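Local atomic coordinates of acyl-[acyl-carrier-protein]--UDP-N-acetylglucosamine O-acyltransferase (Helicobacter pylori, PDB entry 1J2Z), a protein that catalyses the transfer of a (3R)-hydroxyacyl chain from acyl-carrier protein to UDP-N-acetylglucosamine, the first step of lipid A biosynthesis, and works as a homotrimer. Residues His118-His121 against Asp122-Ile125; Leu193-His196 against Arg197-Gln200; Phe209-Ala212 against Leu213-Leu217; Ala228-Glu231 against Leu232-His235; Pro220-Leu224 against Arg225-Lys229. All blocks are in the same frame, centred on the assembly; numbering follows the deposited sequence.

Contact 1: residues His118-His121 against Asp122-Ile125; sequences HVAH and DCVI. With SOG (octyl 1-thio-beta-D-glucopyranoside), chain B.
The Asp122 carboxylate is gripped at both oxygens, OD2 by Thr98 OG1 and OD1 by the backbone N of Ile102, and comes to the CD2 edge of the His121 ring with the two planes 90° apart. It sits at a corner of the left-handed beta-helix built from hexapeptide repeats, where the chain passes from strand 118-119 of one sheet to strand 124-125 of the next. A type II turn from Ala120 to Cys123 makes the corner, closed by a weak hydrogen bond from Cys123 N to Ala120 O (3.4 Å, 141° at the hydrogen); Asp122 takes its third position with a positive phi.

Outside the corner, His121 carries its ring on a CG wedged between backbone N and carbonyl carbon (chi1 65°). From there ND1 makes a weak hydrogen bond to O3 of octyl thioglucoside at 3.1 Å. His118 CE1 approaches the sugar's O4, also at 3.1 Å, while Ala120 CB lies 3.6 Å from its C4. His121 is inferred from relatives to bind substrate, consistent with the detergent's glucose ring bound here.

Inside the coil the packing is apolar: Val119 CG1 touches Cys123 CB at 3.7 Å, and Val119 CG2 meets Ile125 CD1 tip to tip at 4.1 Å.

Contact 2: residues Leu193-His196 against Arg197-Gln200; sequences LNRH and RMRQ
Asn194 is the N-cap of helix 195-201, and its carbonyl starts the helical bonding. Asn194 O accepts a nearly straight bond from Met198 N (3.0 Å, 168°) and a weak, bent one from Arg197 N at the same length; Arg199 N then bonds to Arg195 O at 2.9 Å, continuing the pattern.

On the inner side, Met198 bends at its last torsion (chi3 -73°), which turns CE back against Leu193 CB at 3.5 Å, the two side chains crossing at about a right angle. The outer side is basic. Arg195 runs extended from CG to NE and lays NH1 3.2 Å from Arg199 CD, with the guanidinium planes 73° apart. The two NH1 atoms are 3.7 Å from each other, a like-charge approach that is probably unfavourable unless screened by solvent.

Leu193 packs on Tyr211 and Tyr214 of helix 204-217 and on Cys181 of strand 181-184, while Met198 reaches Ile207 and Tyr180, so this segment joins strand 181-184 to helix 204-217.

Contact 3: residues Phe209-Ala212 against Leu213-Leu217; sequences FIYA and LYKRL
Arg216 lies along the carbonyl of Ala212, one helical turn earlier. Its CB is 3.8 Å from Ala212 O, CG 3.6 Å and NE 3.7 Å: the chain bends at chi3 (-74°) and keeps NE near that oxygen without hydrogen-bonding to it, the bond there coming from the Arg216 backbone N-H. At the tip the two amino groups part. NH1 forms a salt bridge to Glu231 on helix 224-234, whereas NH2 donates to a water at 2.8 Å that lies in the guanidinium plane. That water donates to Phe209 O at 2.9 Å. The carbonyl therefore receives two bonds, the other from Leu213 N. The same water sits 3.4 Å above the centre of one face of the Phe209 ring.

Two apolar pairs complete the turn. Ile210 and Tyr214 run side by side in the same direction, with Ile210 CG2 3.6 Å from Tyr214 CD1, and Tyr214 OH ends in a hydrogen bond to Pro179 O. Phe209 CE1 approaches Leu213 CG at 4.2 Å, and Leu213 and Leu217 continue onto Ile244 of helix 239-250. Four consecutive i to i+4 backbone bonds mark an alpha-helix, here helix 204-217 of the C-terminal helical domain of LpxA.

Contact 4: residues Ala228-Glu231 against Leu232-His235; sequences AKLE and LEEH
Glu231 and His235 run alongside each other and point the same way at the C-terminal end of helix 224-234, in the C-terminal helical domain, with His235 just beyond the helix. Their carboxylate and ring planes are only 28° apart, and Glu231 OE2 lies in the plane of the imidazole at its edge. The closest ring atom is the carbon CD2, at 3.0 Å; NE2 is 3.4 Å away at an angle too poor for a hydrogen bond, so the approach resembles a C-H to oxygen contact. A bend at chi2 (57°) swings the Glu231 carboxylate round to this position. Its charged partner is Arg216 of helix 204-217, a salt bridge that probably favours the ionised carboxylate. Over one face of the His235 ring, near the rim, lies Glu234 CB.

The side chains of Leu230 and Glu233 cross at an angle, CD2 4.0 Å from OE2. Leu232 packs separately, on Cys245 and Leu249 of helix 239-250.

Backbone bonding is partly shared here. Leu232 N bonds to Ala228 O (3.0 Å) and weakly to Lys229 O, and Glu233 N bonds to Lys229 O and, weakly, to Leu230 O. A straighter bond follows, from Glu234 N to Leu230 O at 2.9 Å and 173°.

Contact 5: residues Pro220-Leu224 against Arg225-Lys229; sequences PIPSL and RESAK
Ser227 OG meets the Pro222 ring at its CG corner, 3.2 Å away, whereas the flat groups of the helix are spent on other partners. The Glu226 carboxylate bends away to pair with Lys229, OE1 to NZ at 3.0 Å, and the Arg225 guanidinium uses NH2 to reach Leu249 O on helix 239-250.

Ser223 holds the start of the helix. Its OG is placed between backbone N and carbonyl carbon (chi1 69°), from where it accepts the first-turn N-H of Glu226 at 3.1 Å and 163°. The same oxygen is packed against Glu226 CG at 3.2 Å. Ser223 O takes Ser227 N at 3.0 Å, and Leu224 O takes Ala228 N at 2.8 Å. A water lies between Pro222 O and Ser227 OG, 2.6 Å from the latter, tying Pro222, the residue before the cap, to the first turn.

Leu224 packs inward on Ile248, Phe218 and Val255. A serine hydroxyl accepting the N-H three residues on is a serine N-cap, here opening helix 224-234.

Contact 1 comes first along the chain and belongs to the left-handed beta-helix; contacts 2, 3, 5 and 4 follow in that order in the C-terminal helical part. The centre of contact 1 is about 25 Å from that of contact 2 and 31 to 32 Å from the others. Contacts 2 and 3 touch where Leu193, just before helix 195-201, and Arg195 within it pack on Tyr211 of helix 204-217. Contacts 3 and 4, about 12 Å apart between centres, meet at the Arg216-Glu231 salt bridge, and contacts 4 and 5 share Ala228 and Lys229 on helix 224-234. The sugar-binding corner thus lies on the beta-helix, while the other four form one connected helical cluster beyond it.

Contact 1: residues His118-His121 against Asp122-Ile125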
loop_
_atom_site.group_PDB
_atom_site.type_symbol
_atom_site.label_atom_id
_atom_site.label_comp_id
_atom_site.label_asym_id
_atom_site.label_seq_id
_atom_site.Cartn_x
_atom_site.Cartn_y
_atom_site.Cartn_z
ATOM N N HIS A 118 5.521 -3.613 -6.083
ATOM C CA HIS A 118 5.074 -4.698 -6.948
ATOM C C HIS A 118 5.481 -4.448 -8.394
ATOM O O HIS A 118 5.211 -3.383 -8.946
ATOM C CB HIS A 118 3.555 -4.878 -6.905
ATOM C CG HIS A 118 3.045 -5.839 -7.938
ATOM N ND1 HIS A 118 2.145 -5.476 -8.915
ATOM C CD2 HIS A 118 3.354 -7.135 -8.175
ATOM C CE1 HIS A 118 1.921 -6.507 -9.711
ATOM N NE2 HIS A 118 2.643 -7.526 -9.284
ATOM N N VAL A 119 6.131 -5.433 -8.998
ATOM C CA VAL A 119 6.538 -5.330 -10.393
ATOM C C VAL A 119 5.744 -6.385 -11.154
ATOM O O VAL A 119 5.944 -7.581 -10.962
ATOM C CB VAL A 119 8.044 -5.581 -10.565
ATOM C CG1 VAL A 119 8.418 -5.518 -12.052
ATOM C CG2 VAL A 119 8.821 -4.540 -9.786
ATOM N N ALA A 120 4.826 -5.934 -12.002
ATOM C CA ALA A 120 3.981 -6.850 -12.763
ATOM C C ALA A 120 4.695 -7.558 -13.910
ATOM O O ALA A 120 5.821 -7.217 -14.285
ATOM C CB ALA A 120 2.750 -6.104 -13.299
ATOM N N HIS A 121 4.013 -8.554 -14.463
ATOM C CA HIS A 121 4.542 -9.338 -15.565
ATOM C C HIS A 121 4.982 -8.478 -16.742
ATOM O O HIS A 121 4.392 -7.429 -17.025
ATOM C CB HIS A 121 3.483 -10.326 -16.059
ATOM C CG HIS A 121 2.277 -9.668 -16.654
ATOM N ND1 HIS A 121 1.166 -9.333 -15.912
ATOM C CD2 HIS A 121 2.018 -9.265 -17.921
ATOM C CE1 HIS A 121 0.274 -8.755 -16.697
ATOM N NE2 HIS A 121 0.767 -8.701 -17.921
ATOM N N ASP A 122 6.029 -8.936 -17.420
ATOM C CA ASP A 122 6.555 -8.270 -18.610
ATOM C C ASP A 122 7.153 -6.875 -18.440
ATOM O O ASP A 122 7.325 -6.154 -19.423
ATOM C CB ASP A 122 5.466 -8.231 -19.683
ATOM C CG ASP A 122 4.964 -9.614 -20.045
ATOM O OD1 ASP A 122 5.762 -10.427 -20.558
ATOM O OD2 ASP A 122 3.774 -9.898 -19.810
ATOM N N CYS A 123 7.467 -6.484 -17.211
ATOM C CA CYS A 123 8.077 -5.180 -17.003
ATOM C C CYS A 123 9.579 -5.288 -17.232
ATOM O O CYS A 123 10.171 -6.363 -17.115
ATOM C CB CYS A 123 7.817 -4.666 -15.585
ATOM S SG CYS A 123 6.116 -4.080 -15.298
ATOM N N VAL A 124 10.189 -4.164 -17.571
ATOM C CA VAL A 124 11.616 -4.116 -17.804
ATOM C C VAL A 124 12.168 -2.924 -17.047
ATOM O O VAL A 124 11.796 -1.787 -17.315
ATOM C CB VAL A 124 11.944 -3.952 -19.307
ATOM C CG1 VAL A 124 13.439 -3.740 -19.492
ATOM C CG2 VAL A 124 11.495 -5.186 -20.075
ATOM N N ILE A 125 13.048 -3.201 -16.092
ATOM C CA ILE A 125 13.675 -2.159 -15.298
ATOM C C ILE A 125 15.168 -2.221 -15.586
ATOM O O ILE A 125 15.741 -3.310 -15.662
ATOM C CB ILE A 125 13.429 -2.386 -13.789
ATOM C CG1 ILE A 125 11.934 -2.248 -13.483
ATOM C CG2 ILE A 125 14.239 -1.392 -12.968
ATOM C CD1 ILE A 125 11.565 -2.586 -12.050
HETATM C C1 SOG B . -2.428 -5.432 -14.514
HETATM C C2 SOG B . -1.789 -6.808 -14.826
HETATM C C3 SOG B . -1.631 -7.606 -13.524
HETATM C C4 SOG B . -0.733 -6.800 -12.580
HETATM C C5 SOG B . -1.400 -5.430 -12.295
HETATM C C6 SOG B . -0.528 -4.585 -11.377
HETATM C "C1'" SOG B . -3.730 -3.827 -15.734
HETATM C "C2'" SOG B . -3.269 -2.394 -15.914
HETATM C "C3'" SOG B . -4.299 -1.578 -16.672
HETATM C "C4'" SOG B . -3.841 -0.139 -16.859
HETATM C "C5'" SOG B . -4.879 0.674 -17.621
HETATM C "C6'" SOG B . -4.483 2.135 -17.685
HETATM C "C7'" SOG B . -5.505 2.954 -18.438
HETATM C "C8'" SOG B . -5.085 4.404 -18.484
HETATM S S1 SOG B . -2.566 -4.661 -15.717
HETATM O O2 SOG B . -2.605 -7.529 -15.740
HETATM O O3 SOG B . -1.037 -8.860 -13.797
HETATM O O4 SOG B . -0.550 -7.510 -11.367
HETATM O O5 SOG B . -1.594 -4.723 -13.553
HETATM O O6 SOG B . -0.778 -4.924 -10.026
#

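Contact 2: residues Leu193-His196 against Arg197-Gln200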
loop_
_atom_site.group_PDB
_atom_site.type_symbol
_atom_site.label_atom_id
_atom_site.label_comp_id
_atom_site.label_asym_id
_atom_site.label_seq_id
_atom_site.Cartn_x
_atom_site.Cartn_y
_atom_site.Cartn_z
ATOM N N LEU A 193 12.801 19.462 -15.930
ATOM C CA LEU A 193 13.879 18.496 -16.094
ATOM C C LEU A 193 14.492 18.039 -14.779
ATOM O O LEU A 193 14.469 18.758 -13.780
ATOM C CB LEU A 193 14.976 19.072 -16.989
ATOM C CG LEU A 193 14.589 19.445 -18.424
ATOM C CD1 LEU A 193 15.856 19.753 -19.220
ATOM C CD2 LEU A 193 13.826 18.300 -19.076
ATOM N N ASN A 194 15.041 16.830 -14.798
ATOM C CA ASN A 194 15.688 16.238 -13.636
ATOM C C ASN A 194 17.112 16.781 -13.598
ATOM O O ASN A 194 18.079 16.063 -13.856
ATOM C CB ASN A 194 15.697 14.714 -13.771
ATOM C CG ASN A 194 16.158 14.016 -12.509
ATOM O OD1 ASN A 194 16.117 12.789 -12.418
ATOM N ND2 ASN A 194 16.605 14.792 -11.529
ATOM N N ARG A 195 17.215 18.065 -13.275
ATOM C CA ARG A 195 18.486 18.775 -13.210
ATOM C C ARG A 195 19.523 18.066 -12.346
ATOM O O ARG A 195 20.663 17.865 -12.771
ATOM C CB ARG A 195 18.240 20.192 -12.679
ATOM C CG ARG A 195 19.246 21.234 -13.134
ATOM C CD ARG A 195 18.772 22.633 -12.752
ATOM N NE ARG A 195 19.633 23.681 -13.295
ATOM C CZ ARG A 195 20.891 23.887 -12.919
ATOM N NH1 ARG A 195 21.441 23.112 -11.994
ATOM N NH2 ARG A 195 21.595 24.868 -13.463
ATOM N N HIS A 196 19.127 17.687 -11.135
ATOM C CA HIS A 196 20.041 17.012 -10.224
ATOM C C HIS A 196 20.673 15.771 -10.843
ATOM O O HIS A 196 21.846 15.480 -10.603
ATOM C CB HIS A 196 19.322 16.630 -8.928
ATOM C CG HIS A 196 20.157 15.795 -8.009
ATOM N ND1 HIS A 196 20.325 14.439 -8.183
ATOM C CD2 HIS A 196 20.912 16.133 -6.936
ATOM C CE1 HIS A 196 21.148 13.976 -7.260
ATOM N NE2 HIS A 196 21.520 14.984 -6.492
ATOM N N ARG A 197 19.897 15.044 -11.638
ATOM C CA ARG A 197 20.397 13.839 -12.286
ATOM C C ARG A 197 21.320 14.183 -13.448
ATOM O O ARG A 197 22.394 13.598 -13.597
ATOM C CB ARG A 197 19.236 12.997 -12.813
ATOM C CG ARG A 197 19.682 11.745 -13.543
ATOM C CD ARG A 197 19.609 10.537 -12.635
ATOM N NE ARG A 197 20.378 10.710 -11.410
ATOM C CZ ARG A 197 20.288 9.899 -10.362
ATOM N NH1 ARG A 197 19.460 8.864 -10.399
ATOM N NH2 ARG A 197 21.023 10.120 -9.279
ATOM N N MET A 198 20.890 15.127 -14.282
ATOM C CA MET A 198 21.688 15.530 -15.434
ATOM C C MET A 198 23.051 16.064 -15.008
ATOM O O MET A 198 24.052 15.820 -15.676
ATOM C CB MET A 198 20.955 16.602 -16.247
ATOM C CG MET A 198 19.570 16.191 -16.720
ATOM S SD MET A 198 18.844 17.405 -17.841
ATOM C CE MET A 198 18.446 18.707 -16.709
ATOM N N ARG A 199 23.083 16.783 -13.890
ATOM C CA ARG A 199 24.323 17.367 -13.388
ATOM C C ARG A 199 25.391 16.351 -13.004
ATOM O O ARG A 199 26.578 16.676 -12.973
ATOM C CB ARG A 199 24.034 18.281 -12.192
ATOM C CG ARG A 199 23.323 19.577 -12.563
ATOM C CD ARG A 199 23.190 20.498 -11.360
ATOM N NE ARG A 199 22.362 19.910 -10.310
ATOM C CZ ARG A 199 22.151 20.468 -9.124
ATOM N NH1 ARG A 199 22.709 21.634 -8.829
ATOM N NH2 ARG A 199 21.376 19.863 -8.233
ATOM N N GLN A 200 24.985 15.124 -12.706
ATOM C CA GLN A 200 25.966 14.112 -12.342
ATOM C C GLN A 200 26.341 13.234 -13.526
ATOM O O GLN A 200 27.422 12.658 -13.553
ATOM C CB GLN A 200 25.456 13.239 -11.188
ATOM C CG GLN A 200 24.143 12.532 -11.444
ATOM C CD GLN A 200 23.893 11.406 -10.458
ATOM O OE1 GLN A 200 24.497 10.333 -10.556
ATOM N NE2 GLN A 200 23.013 11.648 -9.491
#

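Contact 3: residues Phe209-Ala212 against Leu213-Leu217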
loop_
_atom_site.group_PDB
_atom_site.type_symbol
_atom_site.label_atom_id
_atom_site.label_comp_id
_atom_site.label_asym_id
_atom_site.label_seq_id
_atom_site.Cartn_x
_atom_site.Cartn_y
_atom_site.Cartn_z
ATOM N N PHE A 209 21.652 22.301 -24.027
ATOM C CA PHE A 209 21.120 21.825 -25.293
ATOM C C PHE A 209 19.794 21.099 -25.086
ATOM O O PHE A 209 18.835 21.319 -25.826
ATOM C CB PHE A 209 22.136 20.899 -25.965
ATOM C CG PHE A 209 21.653 20.299 -27.254
ATOM C CD1 PHE A 209 20.871 19.148 -27.252
ATOM C CD2 PHE A 209 21.964 20.895 -28.471
ATOM C CE1 PHE A 209 20.406 18.600 -28.443
ATOM C CE2 PHE A 209 21.504 20.354 -29.669
ATOM C CZ PHE A 209 20.724 19.206 -29.654
ATOM N N ILE A 210 19.743 20.240 -24.073
ATOM C CA ILE A 210 18.528 19.486 -23.781
ATOM C C ILE A 210 17.362 20.405 -23.428
ATOM O O ILE A 210 16.256 20.229 -23.937
ATOM C CB ILE A 210 18.776 18.471 -22.643
ATOM C CG1 ILE A 210 19.806 17.440 -23.112
ATOM C CG2 ILE A 210 17.466 17.776 -22.252
ATOM C CD1 ILE A 210 20.249 16.464 -22.043
ATOM N N TYR A 211 17.600 21.387 -22.562
ATOM C CA TYR A 211 16.538 22.320 -22.190
ATOM C C TYR A 211 15.961 22.929 -23.461
ATOM O O TYR A 211 14.748 22.937 -23.672
ATOM C CB TYR A 211 17.072 23.461 -21.318
ATOM C CG TYR A 211 17.163 23.176 -19.835
ATOM C CD1 TYR A 211 18.389 22.898 -19.233
ATOM C CD2 TYR A 211 16.034 23.257 -19.020
ATOM C CE1 TYR A 211 18.494 22.720 -17.854
ATOM C CE2 TYR A 211 16.126 23.077 -17.638
ATOM C CZ TYR A 211 17.361 22.813 -17.063
ATOM O OH TYR A 211 17.471 22.663 -15.700
ATOM N N ALA A 212 16.853 23.450 -24.298
ATOM C CA ALA A 212 16.464 24.070 -25.554
ATOM C C ALA A 212 15.670 23.091 -26.403
ATOM O O ALA A 212 14.609 23.428 -26.928
ATOM C CB ALA A 212 17.708 24.533 -26.314
ATOM N N LEU A 213 16.190 21.874 -26.528
ATOM C CA LEU A 213 15.546 20.831 -27.317
ATOM C C LEU A 213 14.093 20.630 -26.890
ATOM O O LEU A 213 13.179 20.663 -27.713
ATOM C CB LEU A 213 16.297 19.506 -27.151
ATOM C CG LEU A 213 16.243 18.476 -28.288
ATOM C CD1 LEU A 213 16.532 17.100 -27.711
ATOM C CD2 LEU A 213 14.893 18.476 -28.978
ATOM N N TYR A 214 13.883 20.415 -25.597
ATOM C CA TYR A 214 12.538 20.194 -25.087
ATOM C C TYR A 214 11.639 21.410 -25.256
ATOM O O TYR A 214 10.439 21.272 -25.508
ATOM C CB TYR A 214 12.593 19.771 -23.617
ATOM C CG TYR A 214 12.832 18.286 -23.422
ATOM C CD1 TYR A 214 13.853 17.824 -22.592
ATOM C CD2 TYR A 214 12.015 17.341 -24.046
ATOM C CE1 TYR A 214 14.052 16.461 -22.385
ATOM C CE2 TYR A 214 12.204 15.976 -23.846
ATOM C CZ TYR A 214 13.222 15.543 -23.016
ATOM O OH TYR A 214 13.403 14.194 -22.811
ATOM N N LYS A 215 12.210 22.601 -25.124
ATOM C CA LYS A 215 11.423 23.817 -25.281
ATOM C C LYS A 215 10.862 23.887 -26.698
ATOM O O LYS A 215 9.710 24.267 -26.904
ATOM C CB LYS A 215 12.286 25.041 -24.963
ATOM C CG LYS A 215 12.648 25.118 -23.482
ATOM C CD LYS A 215 13.676 26.192 -23.152
ATOM C CE LYS A 215 14.025 26.148 -21.660
ATOM N NZ LYS A 215 15.115 27.085 -21.273
ATOM N N ARG A 216 11.670 23.491 -27.674
ATOM C CA ARG A 216 11.230 23.505 -29.064
ATOM C C ARG A 216 10.295 22.335 -29.347
ATOM O O ARG A 216 9.312 22.479 -30.076
ATOM C CB ARG A 216 12.441 23.454 -30.001
ATOM C CG ARG A 216 13.242 24.747 -30.003
ATOM C CD ARG A 216 14.422 24.699 -30.957
ATOM N NE ARG A 216 15.511 23.865 -30.459
ATOM C CZ ARG A 216 15.911 22.746 -31.048
ATOM N NH1 ARG A 216 15.305 22.337 -32.152
ATOM N NH2 ARG A 216 16.918 22.043 -30.540
ATOM N N LEU A 217 10.592 21.183 -28.753
ATOM C CA LEU A 217 9.766 19.997 -28.949
ATOM C C LEU A 217 8.348 20.179 -28.437
ATOM O O LEU A 217 7.387 19.728 -29.070
ATOM C CB LEU A 217 10.386 18.784 -28.249
ATOM C CG LEU A 217 11.531 18.073 -28.970
ATOM C CD1 LEU A 217 12.066 16.953 -28.090
ATOM C CD2 LEU A 217 11.033 17.528 -30.306
HETATM O O HOH W 1 18.867 22.325 -28.529
#

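Contact 4: residues Ala228-Glu231 against Leu232-His235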
loop_
_atom_site.group_PDB
_atom_site.type_symbol
_atom_site.label_atom_id
_atom_site.label_comp_id
_atom_site.label_asym_id
_atom_site.label_seq_id
_atom_site.Cartn_x
_atom_site.Cartn_y
_atom_site.Cartn_z
ATOM N N ALA A 228 9.645 16.282 -33.418
ATOM C CA ALA A 228 10.658 15.267 -33.155
ATOM C C ALA A 228 11.336 14.841 -34.457
ATOM O O ALA A 228 12.562 14.755 -34.527
ATOM C CB ALA A 228 10.028 14.058 -32.466
ATOM N N LYS A 229 10.532 14.579 -35.483
ATOM C CA LYS A 229 11.061 14.165 -36.778
ATOM C C LYS A 229 11.941 15.260 -37.375
ATOM O O LYS A 229 13.012 14.981 -37.913
ATOM C CB LYS A 229 9.910 13.813 -37.728
ATOM C CG LYS A 229 9.039 12.681 -37.203
ATOM C CD LYS A 229 8.194 12.022 -38.279
ATOM C CE LYS A 229 7.125 12.947 -38.811
ATOM N NZ LYS A 229 6.180 12.205 -39.695
ATOM N N LEU A 230 11.494 16.507 -37.268
ATOM C CA LEU A 230 12.265 17.627 -37.789
ATOM C C LEU A 230 13.567 17.770 -37.019
ATOM O O LEU A 230 14.601 18.130 -37.582
ATOM C CB LEU A 230 11.463 18.925 -37.679
ATOM C CG LEU A 230 10.342 19.112 -38.703
ATOM C CD1 LEU A 230 9.518 20.344 -38.353
ATOM C CD2 LEU A 230 10.952 19.250 -40.095
ATOM N N GLU A 231 13.509 17.481 -35.726
ATOM C CA GLU A 231 14.672 17.579 -34.861
ATOM C C GLU A 231 15.737 16.565 -35.280
ATOM O O GLU A 231 16.935 16.837 -35.199
ATOM C CB GLU A 231 14.248 17.334 -33.414
ATOM C CG GLU A 231 15.082 18.065 -32.390
ATOM C CD GLU A 231 15.098 19.561 -32.625
ATOM O OE1 GLU A 231 14.015 20.154 -32.800
ATOM O OE2 GLU A 231 16.197 20.147 -32.630
ATOM N N LEU A 232 15.290 15.397 -35.727
ATOM C CA LEU A 232 16.194 14.344 -36.168
ATOM C C LEU A 232 16.848 14.717 -37.498
ATOM O O LEU A 232 17.953 14.265 -37.808
ATOM C CB LEU A 232 15.427 13.031 -36.313
ATOM C CG LEU A 232 14.970 12.393 -35.000
ATOM C CD1 LEU A 232 13.878 11.372 -35.274
ATOM C CD2 LEU A 232 16.164 11.749 -34.299
ATOM N N GLU A 233 16.158 15.541 -38.279
ATOM C CA GLU A 233 16.672 15.984 -39.566
ATOM C C GLU A 233 17.714 17.082 -39.371
ATOM O O GLU A 233 18.821 17.001 -39.903
ATOM C CB GLU A 233 15.530 16.512 -40.441
ATOM C CG GLU A 233 14.579 15.436 -40.943
ATOM C CD GLU A 233 13.391 16.007 -41.702
ATOM O OE1 GLU A 233 13.604 16.800 -42.644
ATOM O OE2 GLU A 233 12.241 15.657 -41.359
ATOM N N GLU A 234 17.353 18.101 -38.597
ATOM C CA GLU A 234 18.247 19.222 -38.340
ATOM C C GLU A 234 19.421 18.862 -37.437
ATOM O O GLU A 234 20.307 19.684 -37.210
ATOM C CB GLU A 234 17.465 20.386 -37.724
ATOM C CG GLU A 234 16.320 20.893 -38.592
ATOM C CD GLU A 234 15.697 22.173 -38.059
ATOM O OE1 GLU A 234 15.263 22.187 -36.885
ATOM O OE2 GLU A 234 15.637 23.166 -38.817
ATOM N N HIS A 235 19.433 17.637 -36.924
ATOM C CA HIS A 235 20.514 17.199 -36.049
ATOM C C HIS A 235 20.758 15.703 -36.181
ATOM O O HIS A 235 20.764 14.977 -35.185
ATOM C CB HIS A 235 20.185 17.531 -34.593
ATOM C CG HIS A 235 19.998 18.992 -34.335
ATOM N ND1 HIS A 235 21.001 19.916 -34.529
ATOM C CD2 HIS A 235 18.924 19.689 -33.893
ATOM C CE1 HIS A 235 20.555 21.120 -34.217
ATOM N NE2 HIS A 235 19.297 21.010 -33.829
#

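Contact 5: residues Pro220-Leu224 against Arg225-Lys229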
loop_
_atom_site.group_PDB
_atom_site.type_symbol
_atom_site.label_atom_id
_atom_site.label_comp_id
_atom_site.label_asym_id
_atom_site.label_seq_id
_atom_site.Cartn_x
_atom_site.Cartn_y
_atom_site.Cartn_z
ATOM N N PRO A 220 3.342 24.366 -28.869
ATOM C CA PRO A 220 1.975 23.965 -29.211
ATOM C C PRO A 220 1.626 23.671 -30.670
ATOM O O PRO A 220 0.979 22.665 -30.959
ATOM C CB PRO A 220 1.135 25.106 -28.640
ATOM C CG PRO A 220 2.043 26.286 -28.779
ATOM C CD PRO A 220 3.364 25.730 -28.308
ATOM N N ILE A 221 2.049 24.534 -31.587
ATOM C CA ILE A 221 1.696 24.354 -32.993
ATOM C C ILE A 221 2.081 23.016 -33.613
ATOM O O ILE A 221 1.256 22.102 -33.672
ATOM C CB ILE A 221 2.240 25.510 -33.872
ATOM C CG1 ILE A 221 1.595 26.831 -33.449
ATOM C CG2 ILE A 221 1.940 25.234 -35.336
ATOM C CD1 ILE A 221 2.059 28.034 -34.254
ATOM N N PRO A 222 3.331 22.867 -34.083
ATOM C CA PRO A 222 3.605 21.551 -34.664
ATOM C C PRO A 222 3.453 20.465 -33.606
ATOM O O PRO A 222 3.850 20.656 -32.460
ATOM C CB PRO A 222 5.035 21.693 -35.165
ATOM C CG PRO A 222 5.645 22.563 -34.120
ATOM C CD PRO A 222 4.581 23.619 -33.870
ATOM N N SER A 223 2.859 19.338 -33.982
ATOM C CA SER A 223 2.682 18.241 -33.038
ATOM C C SER A 223 4.049 17.827 -32.512
ATOM O O SER A 223 5.076 18.134 -33.119
ATOM C CB SER A 223 2.021 17.041 -33.720
ATOM O OG SER A 223 2.892 16.449 -34.666
ATOM N N LEU A 224 4.054 17.137 -31.379
ATOM C CA LEU A 224 5.293 16.674 -30.771
ATOM C C LEU A 224 6.009 15.785 -31.784
ATOM O O LEU A 224 7.209 15.916 -32.011
ATOM C CB LEU A 224 4.979 15.862 -29.511
ATOM C CG LEU A 224 6.035 15.704 -28.417
ATOM C CD1 LEU A 224 5.561 14.644 -27.435
ATOM C CD2 LEU A 224 7.366 15.308 -29.007
ATOM N N ARG A 225 5.252 14.880 -32.393
ATOM C CA ARG A 225 5.798 13.953 -33.377
ATOM C C ARG A 225 6.486 14.668 -34.535
ATOM O O ARG A 225 7.608 14.321 -34.907
ATOM C CB ARG A 225 4.684 13.042 -33.898
ATOM C CG ARG A 225 5.061 12.170 -35.088
ATOM C CD ARG A 225 4.005 11.093 -35.309
ATOM N NE ARG A 225 4.123 10.032 -34.314
ATOM C CZ ARG A 225 4.912 8.970 -34.444
ATOM N NH1 ARG A 225 5.650 8.816 -35.535
ATOM N NH2 ARG A 225 4.977 8.068 -33.476
ATOM N N GLU A 226 5.818 15.667 -35.104
ATOM C CA GLU A 226 6.396 16.409 -36.217
ATOM C C GLU A 226 7.656 17.160 -35.802
ATOM O O GLU A 226 8.620 17.223 -36.559
ATOM C CB GLU A 226 5.372 17.384 -36.801
ATOM C CG GLU A 226 4.225 16.707 -37.541
ATOM C CD GLU A 226 4.706 15.735 -38.614
ATOM O OE1 GLU A 226 4.702 14.508 -38.367
ATOM O OE2 GLU A 226 5.100 16.198 -39.704
ATOM N N SER A 227 7.654 17.728 -34.602
ATOM C CA SER A 227 8.826 18.453 -34.126
ATOM C C SER A 227 9.974 17.479 -33.896
ATOM O O SER A 227 11.137 17.803 -34.148
ATOM C CB SER A 227 8.510 19.194 -32.823
ATOM O OG SER A 227 7.535 20.196 -33.040
ATOM N N ALA A 228 9.645 16.282 -33.418
ATOM C CA ALA A 228 10.658 15.267 -33.155
ATOM C C ALA A 228 11.336 14.841 -34.457
ATOM O O ALA A 228 12.562 14.755 -34.527
ATOM C CB ALA A 228 10.028 14.058 -32.466
ATOM N N LYS A 229 10.532 14.579 -35.483
ATOM C CA LYS A 229 11.061 14.165 -36.778
ATOM C C LYS A 229 11.941 15.260 -37.375
ATOM O O LYS A 229 13.012 14.981 -37.913
ATOM C CB LYS A 229 9.910 13.813 -37.728
ATOM C CG LYS A 229 9.039 12.681 -37.203
ATOM C CD LYS A 229 8.194 12.022 -38.279
ATOM C CE LYS A 229 7.125 12.947 -38.811
ATOM N NZ LYS A 229 6.180 12.205 -39.695
HETATM O O HOH W 2 6.081 21.114 -31.080
#